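Clan CA, family C40, NlpC/P60 superfamily cysteine peptidase (Trichomonas vaginalis, PDB 6BIO) probably works as a cysteine peptidase of the NlpC/P60 type, hydrolysing bacterial peptidoglycan. Local coordinates at residues K35-D40 and G58-F63; P86-T91 and P110-V115; I222-T227 and T236-Y241; L9-S14 and S100-I105. All blocks are in the same frame, centred on the assembly; numbering follows the deposited sequence. Where two conformers were deposited one is given.

Contact 1 (K35-D40 and G58-F63); sequences KSSNPD and GYENGF
The F63 ring takes two neighbours from K35-D40, both approaching obliquely: the carbonyl oxygen of S37, with O 3.4 Å from F63 CD2, and the P39 ring, whose CD lies 3.8 Å from F63 CE2. The carbonyl O of E60, in the ring's own hairpin, sits at the ring edge and in its plane. P39 and F63 reach for each other from opposite directions, meeting through the P39 CG and CD carbons and the far end of the phenyl. The ring belongs to a two-residue beta hairpin: strands 53-60 and 63-68 are joined by a type I' turn from E60 to F63, with N61 and G62 at its tip, and E60 and F63 exchange both backbone hydrogen bonds. At this tip S37 OG is held between two side chains. It donates to E60 OE1 at 2.6 Å, meeting that oxygen on its anti side and slightly out of the carboxylate plane. It also accepts from N61 ND2 at 3.2 Å, a bent bond (138°) in which OG is tilted from the amide plane. The E60 chain can span the gap because CG is anti to the backbone N (chi1 -170°) and the chain runs on extended. S36 OG accepts from N38 N in an ST turn around S37. W74 of strand 71-76 touches the side chains of S37, E60 and F63.

Contact 2 (P86-T91 and P110-V115); sequences PTQSVT and PANSQV
T87 and V115 form an antiparallel hydrogen-bonded pair, T87 N to V115 O and V115 N to T87 O both at 3.0 Å, while Q88 and Q114 beyond them make a non-hydrogen-bonded pair with CA atoms 4.4 Å apart. The side chains of T87 and V115 lie side by side on one face of the sheet, touching through their CG2 methyls at 3.7 Å. T87 OG1 turns elsewhere and is bonded to Y144 N. Past the strand pairing, S89 takes over: its N donates to S113 O at 2.9 Å, and its OG, set between its own backbone N and carbonyl carbon (chi1 68°), is brought to S113 N and accepts from it at 3.2 Å (160°). S113 thus meets S89 through both its backbone N and O. The partner segment belongs to the bacterial SH3 domain, where a type II turn from P110 to S113 leads into strand 114-122. S113 OG closes back over this turn, donating to P110 O at 2.7 Å from above the carbonyl plane. Further out, A111 CB rests against the T91 backbone, 3.8 Å from T91 C. Y130 of strand 125-130 touches the side chains of P110, S113 and V115.

Contact 3 (I222-T227 and T236-Y241); sequences IITFRT and THVGMY
I223 and G239 exchange two backbone hydrogen bonds in the tight middle of this antiparallel hairpin, I223 N to G239 O at 2.8 Å and G239 N to I223 O at 3.0 Å. On one face, V238 CG2 reaches both T224 CG2, at 3.9 Å, and I222 CB, at 4.0 Å, closing a small buried apolar cluster. On the other, the F225 ring turns its edge to the backbone of V238 and G239, and its CD2 meets H237 CD2 at 4.1 Å; G239 puts no side chain beside the phenyl. F225 CG stands anti to its carbonyl carbon (chi1 -56°), which carries the ring along the hairpin towards G239.

The far end is more open, with T227, T236 and H237 partly exposed. A classic beta bulge sets T236 and H237 together opposite F225, whose O accepts from both T236 N and H237 N, the second bond bent to 140°. Beyond it the hydroxyls of T227 and T236 share a hydrogen bond of 2.7 Å, OG1 to OG1, while T227 CG2 leans on H237 CB at 3.6 Å.

The H237 imidazole projects to the face shared with F225, bonds through NE2 to H249 ND1 and touches C182 at the start of helix 182-191; this is consistent with the Cys-His-His site of NlpC/P60 peptidases. On the opposite face, M186 of that helix packs on I222, V238 and M240, and helix 201-204 on I222 and V238. Within the sheet, strand 222-225 lies between strands 237-243 and 269-274.

Contact 4 (L9-S14 and S100-I105); sequences LSASSS and SRTGTI
T102 OG1 donates to A11 O in a short bond of 2.5 Å, the first of three by which one loop holds the N-terminal segment. The donating loop, between strands 93-96 and 105-109 of the bacterial SH3 domain, is shaped by an ST turn: S100 OG accepts from T102 N at 3.0 Å and also bonds to E98 OE2. The N-terminal segment has an ST turn of its own, S10 OG accepting from S12 N. Three successive carbonyls of that segment are taken in order: L9 O by R101 NE, S10 O by the backbone N of R101 at 2.9 Å, and A11 O by the threonine hydroxyl. R101 NE reaches L9 O at 2.8 Å, coming in almost in line with the carbonyl bond (167° at the oxygen), although the N-H itself points somewhat off the target (131°). With CG between the backbone N and carbonyl carbon (chi1 63°) and the chain extended from there to NE, the arginine lies back along L9-A11, and its CD is also only 3.2 Å from L9 O. L5, earlier in the chain, touches the same side chain. L9 CB comes within 4.1 Å of R101 CB, and A11 CB packs on T102 CG2 at 3.6 Å. That same A11 methyl sits over the centre of one face of the R101 guanidinium, 4.0 Å above its plane.

Contact 4 opens first, at 9-14, and closes only at 100-105, pinning the N-terminal segment to a loop of the bacterial SH3 domain. Nested inside that long excursion, contact 1 closes the short loop from 35-40 to 58-63, at the tip of the hairpin of strands 53-60 and 63-68. Contact 2 starts at 86-91, before contact 4 has closed, and ends at 110-115, so the two cross; their nearest atoms are about 10 Å apart. It joins strands 80-88 and 114-122, in the sheet that contact 1 also reaches. Contact 3 follows in series as a hairpin of the NlpC/P60 domain, opposite contacts 2 and 4 across the chain's centre.

Contact 1 (K35-D40 and G58-F63)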
loop_
_atom_site.group_PDB
_atom_site.type_symbol
_atom_site.label_atom_id
_atom_site.label_comp_id
_atom_site.label_asym_id
_atom_site.label_seq_id
_atom_site.Cartn_x
_atom_site.Cartn_y
_atom_site.Cartn_z
ATOM N N LYS A 35 7.527 -8.259 -15.392
ATOM C CA LYS A 35 8.404 -7.111 -15.361
ATOM C C LYS A 35 8.556 -6.444 -16.724
ATOM O O LYS A 35 9.362 -5.518 -16.860
ATOM C CB LYS A 35 9.767 -7.517 -14.773
ATOM C CG LYS A 35 9.713 -7.737 -13.240
ATOM C CD LYS A 35 9.666 -6.410 -12.502
ATOM C CE LYS A 35 9.288 -6.573 -11.054
ATOM N NZ LYS A 35 9.388 -5.259 -10.391
ATOM N N SER A 36 7.790 -6.857 -17.719
ATOM C CA SER A 36 7.732 -6.153 -19.000
ATOM C C SER A 36 6.364 -6.368 -19.642
ATOM O O SER A 36 5.596 -7.239 -19.231
ATOM C CB SER A 36 8.800 -6.624 -19.949
ATOM O OG SER A 36 8.396 -7.760 -20.584
ATOM N N SER A 37 6.069 -5.560 -20.655
ATOM C CA SER A 37 4.843 -5.669 -21.426
ATOM C C SER A 37 4.938 -6.673 -22.562
ATOM O O SER A 37 3.993 -6.801 -23.359
ATOM C CB SER A 37 4.458 -4.331 -21.983
ATOM O OG SER A 37 5.394 -3.921 -22.967
ATOM N N ASN A 38 6.064 -7.359 -22.672
ATOM C CA ASN A 38 6.234 -8.464 -23.615
ATOM C C ASN A 38 7.042 -9.539 -22.908
ATOM O O ASN A 38 8.205 -9.795 -23.227
ATOM C CB ASN A 38 6.953 -7.954 -24.863
ATOM C CG ASN A 38 6.894 -8.918 -26.003
ATOM O OD1 ASN A 38 6.415 -10.057 -25.877
ATOM N ND2 ASN A 38 7.393 -8.475 -27.143
ATOM N N PRO A 39 6.440 -10.200 -21.934
ATOM C CA PRO A 39 7.204 -11.036 -21.017
ATOM C C PRO A 39 7.364 -12.436 -21.555
ATOM O O PRO A 39 6.682 -12.859 -22.487
ATOM C CB PRO A 39 6.308 -11.087 -19.770
ATOM C CG PRO A 39 4.915 -10.902 -20.307
ATOM C CD PRO A 39 5.060 -9.981 -21.476
ATOM N N ASP A 40 8.301 -13.133 -20.936
ATOM C CA ASP A 40 8.308 -14.582 -20.907
ATOM C C ASP A 40 7.118 -14.983 -20.034
ATOM O O ASP A 40 7.170 -14.892 -18.808
ATOM C CB ASP A 40 9.642 -15.019 -20.302
ATOM C CG ASP A 40 9.793 -16.505 -20.211
ATOM O OD1 ASP A 40 8.792 -17.212 -20.503
ATOM O OD2 ASP A 40 10.935 -16.950 -19.831
ATOM N N GLY A 58 0.423 3.462 -17.262
ATOM C CA GLY A 58 0.075 3.427 -18.665
ATOM C C GLY A 58 -0.304 2.024 -19.072
ATOM O O GLY A 58 -0.376 1.127 -18.238
ATOM N N TYR A 59 -0.532 1.855 -20.364
ATOM C CA TYR A 59 -0.914 0.574 -20.933
ATOM C C TYR A 59 -0.056 0.312 -22.166
ATOM O O TYR A 59 0.265 1.238 -22.920
ATOM C CB TYR A 59 -2.381 0.577 -21.378
ATOM C CG TYR A 59 -3.361 0.820 -20.272
ATOM C CD1 TYR A 59 -3.727 2.098 -19.890
ATOM C CD2 TYR A 59 -3.922 -0.248 -19.582
ATOM C CE1 TYR A 59 -4.652 2.318 -18.868
ATOM C CE2 TYR A 59 -4.807 -0.046 -18.580
ATOM C CZ TYR A 59 -5.165 1.226 -18.199
ATOM O OH TYR A 59 -6.100 1.401 -17.198
ATOM N N GLU A 60 0.259 -0.959 -22.410
ATOM C CA GLU A 60 1.003 -1.348 -23.600
ATOM C C GLU A 60 0.787 -2.833 -23.851
ATOM O O GLU A 60 0.854 -3.635 -22.918
ATOM C CB GLU A 60 2.509 -1.092 -23.397
ATOM C CG GLU A 60 3.386 -1.220 -24.581
ATOM C CD GLU A 60 4.803 -0.690 -24.266
ATOM O OE1 GLU A 60 5.566 -1.351 -23.516
ATOM O OE2 GLU A 60 5.156 0.415 -24.752
ATOM N N ASN A 61 0.563 -3.192 -25.118
ATOM C CA ASN A 61 0.538 -4.595 -25.537
ATOM C C ASN A 61 -0.408 -5.449 -24.712
ATOM O O ASN A 61 -0.137 -6.624 -24.445
ATOM C CB ASN A 61 1.937 -5.194 -25.490
ATOM C CG ASN A 61 2.883 -4.463 -26.345
ATOM O OD1 ASN A 61 2.532 -4.036 -27.443
ATOM N ND2 ASN A 61 4.118 -4.294 -25.855
ATOM N N GLY A 62 -1.535 -4.868 -24.313
ATOM C CA GLY A 62 -2.522 -5.605 -23.554
ATOM C C GLY A 62 -2.314 -5.609 -22.057
ATOM O O GLY A 62 -3.116 -6.221 -21.341
ATOM N N PHE A 63 -1.266 -4.966 -21.564
ATOM C CA PHE A 63 -0.975 -4.905 -20.143
ATOM C C PHE A 63 -1.143 -3.495 -19.605
ATOM O O PHE A 63 -0.918 -2.508 -20.306
ATOM C CB PHE A 63 0.480 -5.326 -19.895
ATOM C CG PHE A 63 0.762 -6.787 -20.148
ATOM C CD1 PHE A 63 0.558 -7.739 -19.156
ATOM C CD2 PHE A 63 1.283 -7.206 -21.356
ATOM C CE1 PHE A 63 0.834 -9.051 -19.374
ATOM C CE2 PHE A 63 1.539 -8.535 -21.596
ATOM C CZ PHE A 63 1.310 -9.462 -20.605
#

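Contact 2 (P86-T91 and P110-V115)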
loop_
_atom_site.group_PDB
_atom_site.type_symbol
_atom_site.label_atom_id
_atom_site.label_comp_id
_atom_site.label_asym_id
_atom_site.label_seq_id
_atom_site.Cartn_x
_atom_site.Cartn_y
_atom_site.Cartn_z
ATOM N N PRO A 86 -14.590 11.414 -6.194
ATOM C CA PRO A 86 -15.122 12.758 -5.920
ATOM C C PRO A 86 -14.829 13.197 -4.507
ATOM O O PRO A 86 -14.930 12.404 -3.569
ATOM C CB PRO A 86 -16.630 12.580 -6.101
ATOM C CG PRO A 86 -16.769 11.363 -6.933
ATOM C CD PRO A 86 -15.650 10.457 -6.539
ATOM N N THR A 87 -14.499 14.476 -4.344
ATOM C CA THR A 87 -14.321 15.066 -3.027
ATOM C C THR A 87 -14.553 16.578 -3.169
ATOM O O THR A 87 -15.006 17.055 -4.219
ATOM C CB THR A 87 -12.962 14.658 -2.430
ATOM O OG1 THR A 87 -12.891 15.121 -1.071
ATOM C CG2 THR A 87 -11.812 15.195 -3.222
ATOM N N GLN A 88 -14.212 17.324 -2.124
ATOM C CA GLN A 88 -14.275 18.779 -2.133
ATOM C C GLN A 88 -13.045 19.369 -1.468
ATOM O O GLN A 88 -12.427 18.739 -0.600
ATOM C CB GLN A 88 -15.547 19.304 -1.492
ATOM C CG GLN A 88 -15.585 19.103 -0.020
ATOM C CD GLN A 88 -16.814 19.802 0.542
ATOM O OE1 GLN A 88 -16.720 20.768 1.324
ATOM N NE2 GLN A 88 -17.991 19.357 0.091
ATOM N N SER A 89 -12.668 20.574 -1.881
ATOM C CA SER A 89 -11.584 21.251 -1.202
ATOM C C SER A 89 -12.137 21.916 0.050
ATOM O O SER A 89 -13.317 22.285 0.132
ATOM C CB SER A 89 -10.921 22.294 -2.101
ATOM O OG SER A 89 -11.791 23.383 -2.372
ATOM N N VAL A 90 -11.271 22.078 1.030
ATOM C CA VAL A 90 -11.647 22.716 2.295
ATOM C C VAL A 90 -10.992 24.075 2.474
ATOM O O VAL A 90 -11.368 24.806 3.407
ATOM C CB VAL A 90 -11.340 21.806 3.506
ATOM C CG1 VAL A 90 -12.041 20.456 3.331
ATOM C CG2 VAL A 90 -9.836 21.630 3.675
ATOM N N THR A 91 -9.973 24.395 1.682
ATOM C CA THR A 91 -9.236 25.648 1.763
ATOM C C THR A 91 -8.871 26.045 0.345
ATOM O O THR A 91 -8.672 25.188 -0.500
ATOM C CB THR A 91 -7.932 25.463 2.569
ATOM O OG1 THR A 91 -8.210 24.812 3.810
ATOM C CG2 THR A 91 -7.281 26.807 2.898
ATOM N N PRO A 110 -11.200 27.799 -5.431
ATOM C CA PRO A 110 -11.722 28.334 -4.178
ATOM C C PRO A 110 -12.053 27.216 -3.212
ATOM O O PRO A 110 -12.247 26.046 -3.572
ATOM C CB PRO A 110 -12.989 29.099 -4.579
ATOM C CG PRO A 110 -13.303 28.701 -5.923
ATOM C CD PRO A 110 -12.107 28.059 -6.565
ATOM N N ALA A 111 -12.059 27.596 -1.944
ATOM C CA ALA A 111 -12.471 26.664 -0.925
ATOM C C ALA A 111 -13.873 26.148 -1.240
ATOM O O ALA A 111 -14.699 26.844 -1.826
ATOM C CB ALA A 111 -12.448 27.334 0.448
ATOM N N ASN A 112 -14.149 24.919 -0.809
ATOM C CA ASN A 112 -15.459 24.282 -0.948
ATOM C C ASN A 112 -15.819 23.913 -2.377
ATOM O O ASN A 112 -17.003 23.882 -2.729
ATOM C CB ASN A 112 -16.566 25.207 -0.440
ATOM C CG ASN A 112 -17.272 24.685 0.737
ATOM O OD1 ASN A 112 -17.375 23.478 0.986
ATOM N ND2 ASN A 112 -17.755 25.608 1.519
ATOM N N SER A 113 -14.828 23.733 -3.236
ATOM C CA SER A 113 -15.049 23.361 -4.624
ATOM C C SER A 113 -15.193 21.851 -4.740
ATOM O O SER A 113 -14.436 21.085 -4.136
ATOM C CB SER A 113 -13.857 23.795 -5.473
ATOM O OG SER A 113 -13.798 25.221 -5.590
ATOM N N GLN A 114 -16.111 21.408 -5.575
ATOM C CA GLN A 114 -16.182 20.000 -5.931
ATOM C C GLN A 114 -15.082 19.676 -6.934
ATOM O O GLN A 114 -14.964 20.331 -7.968
ATOM C CB GLN A 114 -17.530 19.695 -6.574
ATOM C CG GLN A 114 -18.777 20.024 -5.749
ATOM C CD GLN A 114 -18.881 19.207 -4.518
ATOM O OE1 GLN A 114 -18.616 17.993 -4.539
ATOM N NE2 GLN A 114 -19.242 19.850 -3.413
ATOM N N VAL A 115 -14.304 18.637 -6.663
ATOM C CA VAL A 115 -13.197 18.204 -7.512
ATOM C C VAL A 115 -13.208 16.681 -7.607
ATOM O O VAL A 115 -13.876 15.978 -6.831
ATOM C CB VAL A 115 -11.829 18.704 -6.977
ATOM C CG1 VAL A 115 -11.838 20.240 -6.731
ATOM C CG2 VAL A 115 -11.416 17.945 -5.693
#

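Contact 3 (I222-T227 and T236-Y241)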
loop_
_atom_site.group_PDB
_atom_site.type_symbol
_atom_site.label_atom_id
_atom_site.label_comp_id
_atom_site.label_asym_id
_atom_site.label_seq_id
_atom_site.Cartn_x
_atom_site.Cartn_y
_atom_site.Cartn_z
ATOM N N ILE A 222 6.897 -6.155 10.959
ATOM C CA ILE A 222 6.503 -7.552 10.791
ATOM C C ILE A 222 7.558 -8.450 11.412
ATOM O O ILE A 222 8.720 -8.077 11.565
ATOM C CB ILE A 222 6.190 -7.954 9.342
ATOM C CG1 ILE A 222 7.423 -7.972 8.462
ATOM C CG2 ILE A 222 5.058 -7.040 8.788
ATOM C CD1 ILE A 222 7.183 -8.570 7.121
ATOM N N ILE A 223 7.096 -9.600 11.893
ATOM C CA ILE A 223 7.931 -10.613 12.523
ATOM C C ILE A 223 7.717 -11.904 11.762
ATOM O O ILE A 223 6.581 -12.372 11.662
ATOM C CB ILE A 223 7.527 -10.828 13.984
ATOM C CG1 ILE A 223 7.365 -9.518 14.760
ATOM C CG2 ILE A 223 8.520 -11.736 14.656
ATOM C CD1 ILE A 223 6.388 -9.675 15.932
ATOM N N THR A 224 8.789 -12.467 11.195
ATOM C CA THR A 224 8.683 -13.761 10.535
ATOM C C THR A 224 9.146 -14.863 11.480
ATOM O O THR A 224 9.926 -14.621 12.411
ATOM C CB THR A 224 9.489 -13.782 9.242
ATOM O OG1 THR A 224 10.857 -13.524 9.554
ATOM C CG2 THR A 224 8.940 -12.738 8.269
ATOM N N PHE A 225 8.633 -16.073 11.254
ATOM C CA PHE A 225 8.852 -17.202 12.138
ATOM C C PHE A 225 9.091 -18.468 11.322
ATOM O O PHE A 225 8.608 -18.629 10.195
ATOM C CB PHE A 225 7.639 -17.461 13.045
ATOM C CG PHE A 225 7.197 -16.273 13.907
ATOM C CD1 PHE A 225 7.744 -16.081 15.173
ATOM C CD2 PHE A 225 6.230 -15.365 13.468
ATOM C CE1 PHE A 225 7.309 -15.022 15.990
ATOM C CE2 PHE A 225 5.807 -14.347 14.281
ATOM C CZ PHE A 225 6.341 -14.168 15.529
ATOM N N ARG A 226 9.799 -19.409 11.970
ATOM C CA ARG A 226 10.002 -20.751 11.444
ATOM C C ARG A 226 9.135 -21.688 12.265
ATOM O O ARG A 226 9.432 -21.951 13.433
ATOM C CB ARG A 226 11.493 -21.131 11.504
ATOM C CG ARG A 226 12.360 -20.106 10.805
ATOM C CD ARG A 226 13.751 -20.660 10.498
ATOM N NE ARG A 226 14.425 -20.991 11.745
ATOM C CZ ARG A 226 15.074 -20.156 12.534
ATOM N NH1 ARG A 226 15.301 -18.900 12.174
ATOM N NH2 ARG A 226 15.574 -20.606 13.691
ATOM N N THR A 227 8.038 -22.164 11.672
ATOM C CA THR A 227 7.029 -22.919 12.419
ATOM C C THR A 227 6.869 -24.358 11.979
ATOM O O THR A 227 6.021 -25.049 12.550
ATOM C CB THR A 227 5.636 -22.240 12.391
ATOM O OG1 THR A 227 5.055 -22.376 11.094
ATOM C CG2 THR A 227 5.709 -20.767 12.786
ATOM N N THR A 236 8.046 -19.796 7.567
ATOM C CA THR A 236 6.739 -20.285 7.204
ATOM C C THR A 236 5.591 -19.464 7.749
ATOM O O THR A 236 4.447 -19.824 7.485
ATOM C CB THR A 236 6.584 -21.719 7.737
ATOM O OG1 THR A 236 6.805 -21.714 9.149
ATOM C CG2 THR A 236 7.569 -22.678 7.071
ATOM N N HIS A 237 5.843 -18.424 8.530
ATOM C CA HIS A 237 4.756 -17.679 9.147
ATOM C C HIS A 237 5.219 -16.248 9.370
ATOM O O HIS A 237 6.425 -15.952 9.392
ATOM C CB HIS A 237 4.387 -18.335 10.492
ATOM C CG HIS A 237 3.085 -17.877 11.058
ATOM N ND1 HIS A 237 1.879 -18.299 10.555
ATOM C CD2 HIS A 237 2.794 -17.071 12.109
ATOM C CE1 HIS A 237 0.893 -17.744 11.249
ATOM N NE2 HIS A 237 1.423 -17.006 12.205
ATOM N N VAL A 238 4.251 -15.362 9.570
ATOM C CA VAL A 238 4.526 -13.942 9.774
ATOM C C VAL A 238 3.353 -13.331 10.506
ATOM O O VAL A 238 2.214 -13.773 10.339
ATOM C CB VAL A 238 4.773 -13.229 8.421
ATOM C CG1 VAL A 238 3.548 -13.311 7.522
ATOM C CG2 VAL A 238 5.222 -11.776 8.603
ATOM N N GLY A 239 3.625 -12.292 11.303
ATOM C CA GLY A 239 2.596 -11.466 11.912
ATOM C C GLY A 239 3.099 -10.046 12.060
ATOM O O GLY A 239 4.254 -9.761 11.776
ATOM N N MET A 240 2.208 -9.139 12.473
ATOM C CA MET A 240 2.538 -7.714 12.574
ATOM C C MET A 240 2.471 -7.277 14.037
ATOM O O MET A 240 1.444 -7.444 14.687
ATOM C CB MET A 240 1.573 -6.847 11.756
ATOM C CG MET A 240 1.964 -5.405 11.754
ATOM S SD MET A 240 0.871 -4.346 10.823
ATOM C CE MET A 240 1.095 -4.982 9.172
ATOM N N TYR A 241 3.559 -6.704 14.537
ATOM C CA TYR A 241 3.575 -6.178 15.894
ATOM C C TYR A 241 2.582 -5.026 15.982
ATOM O O TYR A 241 2.543 -4.167 15.097
ATOM C CB TYR A 241 4.993 -5.709 16.252
ATOM C CG TYR A 241 5.138 -5.414 17.723
ATOM C CD1 TYR A 241 5.158 -6.450 18.652
ATOM C CD2 TYR A 241 5.274 -4.130 18.171
ATOM C CE1 TYR A 241 5.269 -6.192 19.999
ATOM C CE2 TYR A 241 5.369 -3.856 19.523
ATOM C CZ TYR A 241 5.375 -4.901 20.440
ATOM O OH TYR A 241 5.478 -4.654 21.818
#

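Contact 4 (L9-S14 and S100-I105)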
loop_
_atom_site.group_PDB
_atom_site.type_symbol
_atom_site.label_atom_id
_atom_site.label_comp_id
_atom_site.label_asym_id
_atom_site.label_seq_id
_atom_site.Cartn_x
_atom_site.Cartn_y
_atom_site.Cartn_z
ATOM N N LEU A 9 9.135 20.872 0.234
ATOM C CA LEU A 9 8.909 20.348 -1.104
ATOM C C LEU A 9 10.095 20.600 -2.022
ATOM O O LEU A 9 10.664 21.697 -2.045
ATOM C CB LEU A 9 7.679 21.033 -1.709
ATOM C CG LEU A 9 6.374 20.918 -0.942
ATOM C CD1 LEU A 9 5.284 21.725 -1.621
ATOM C CD2 LEU A 9 5.969 19.431 -0.825
ATOM N N SER A 10 10.430 19.601 -2.824
ATOM C CA SER A 10 11.439 19.787 -3.847
ATOM C C SER A 10 10.991 20.839 -4.842
ATOM O O SER A 10 9.806 20.985 -5.143
ATOM C CB SER A 10 11.698 18.500 -4.597
ATOM O OG SER A 10 12.775 18.630 -5.481
ATOM N N ALA A 11 11.964 21.563 -5.370
ATOM C CA ALA A 11 11.732 22.502 -6.460
ATOM C C ALA A 11 11.612 21.806 -7.809
ATOM O O ALA A 11 11.336 22.478 -8.807
ATOM C CB ALA A 11 12.871 23.518 -6.503
ATOM N N SER A 12 11.845 20.498 -7.878
ATOM C CA SER A 12 11.760 19.789 -9.131
ATOM C C SER A 12 10.908 18.542 -8.916
ATOM O O SER A 12 10.766 18.051 -7.802
ATOM C CB SER A 12 13.179 19.473 -9.618
ATOM O OG SER A 12 13.171 19.029 -10.946
ATOM N N SER A 13 10.312 18.051 -9.998
ATOM C CA SER A 13 9.576 16.801 -9.931
ATOM C C SER A 13 9.761 15.983 -11.200
ATOM O O SER A 13 9.756 16.525 -12.298
ATOM C CB SER A 13 8.087 17.031 -9.726
ATOM O OG SER A 13 7.409 15.780 -9.736
ATOM N N SER A 14 9.986 14.687 -11.014
ATOM C CA SER A 14 9.961 13.714 -12.097
ATOM C C SER A 14 8.695 12.870 -12.077
ATOM O O SER A 14 8.628 11.857 -12.787
ATOM C CB SER A 14 11.197 12.805 -12.065
ATOM O OG SER A 14 11.127 11.910 -10.962
ATOM N N SER A 100 5.492 19.954 -7.024
ATOM C CA SER A 100 6.747 20.537 -6.578
ATOM C C SER A 100 6.417 21.937 -6.094
ATOM O O SER A 100 5.264 22.372 -6.154
ATOM C CB SER A 100 7.779 20.641 -7.698
ATOM O OG SER A 100 7.423 21.726 -8.538
ATOM N N ARG A 101 7.436 22.656 -5.623
ATOM C CA ARG A 101 7.260 24.052 -5.267
ATOM C C ARG A 101 7.626 25.026 -6.402
ATOM O O ARG A 101 7.748 26.218 -6.142
ATOM C CB ARG A 101 7.967 24.396 -3.955
ATOM C CG ARG A 101 9.477 24.256 -3.947
ATOM C CD ARG A 101 10.058 24.770 -2.652
ATOM N NE ARG A 101 11.457 24.396 -2.455
ATOM C CZ ARG A 101 12.505 25.108 -2.854
ATOM N NH1 ARG A 101 12.309 26.266 -3.505
ATOM N NH2 ARG A 101 13.749 24.697 -2.605
ATOM N N THR A 102 7.716 24.565 -7.646
ATOM C CA THR A 102 7.975 25.475 -8.759
ATOM C C THR A 102 7.074 25.193 -9.966
ATOM O O THR A 102 7.413 25.591 -11.090
ATOM C CB THR A 102 9.473 25.462 -9.203
ATOM O OG1 THR A 102 9.780 24.211 -9.821
ATOM C CG2 THR A 102 10.394 25.674 -8.059
ATOM N N GLY A 103 5.929 24.535 -9.763
ATOM C CA GLY A 103 4.988 24.338 -10.853
ATOM C C GLY A 103 4.308 25.634 -11.241
ATOM O O GLY A 103 4.114 26.528 -10.432
ATOM N N THR A 104 3.883 25.699 -12.493
ATOM C CA THR A 104 3.038 26.812 -12.922
ATOM C C THR A 104 1.615 26.571 -12.415
ATOM O O THR A 104 1.222 25.437 -12.046
ATOM C CB THR A 104 3.089 27.004 -14.441
ATOM O OG1 THR A 104 2.744 25.779 -15.104
ATOM C CG2 THR A 104 4.506 27.481 -14.892
ATOM N N ILE A 105 0.823 27.634 -12.413
ATOM C CA ILE A 105 -0.548 27.585 -11.949
ATOM C C ILE A 105 -1.448 27.184 -13.110
ATOM O O ILE A 105 -1.556 27.892 -14.121
ATOM C CB ILE A 105 -0.984 28.918 -11.336
ATOM C CG1 ILE A 105 -0.179 29.229 -10.082
ATOM C CG2 ILE A 105 -2.466 28.851 -10.949
ATOM C CD1 ILE A 105 -0.395 30.618 -9.586
#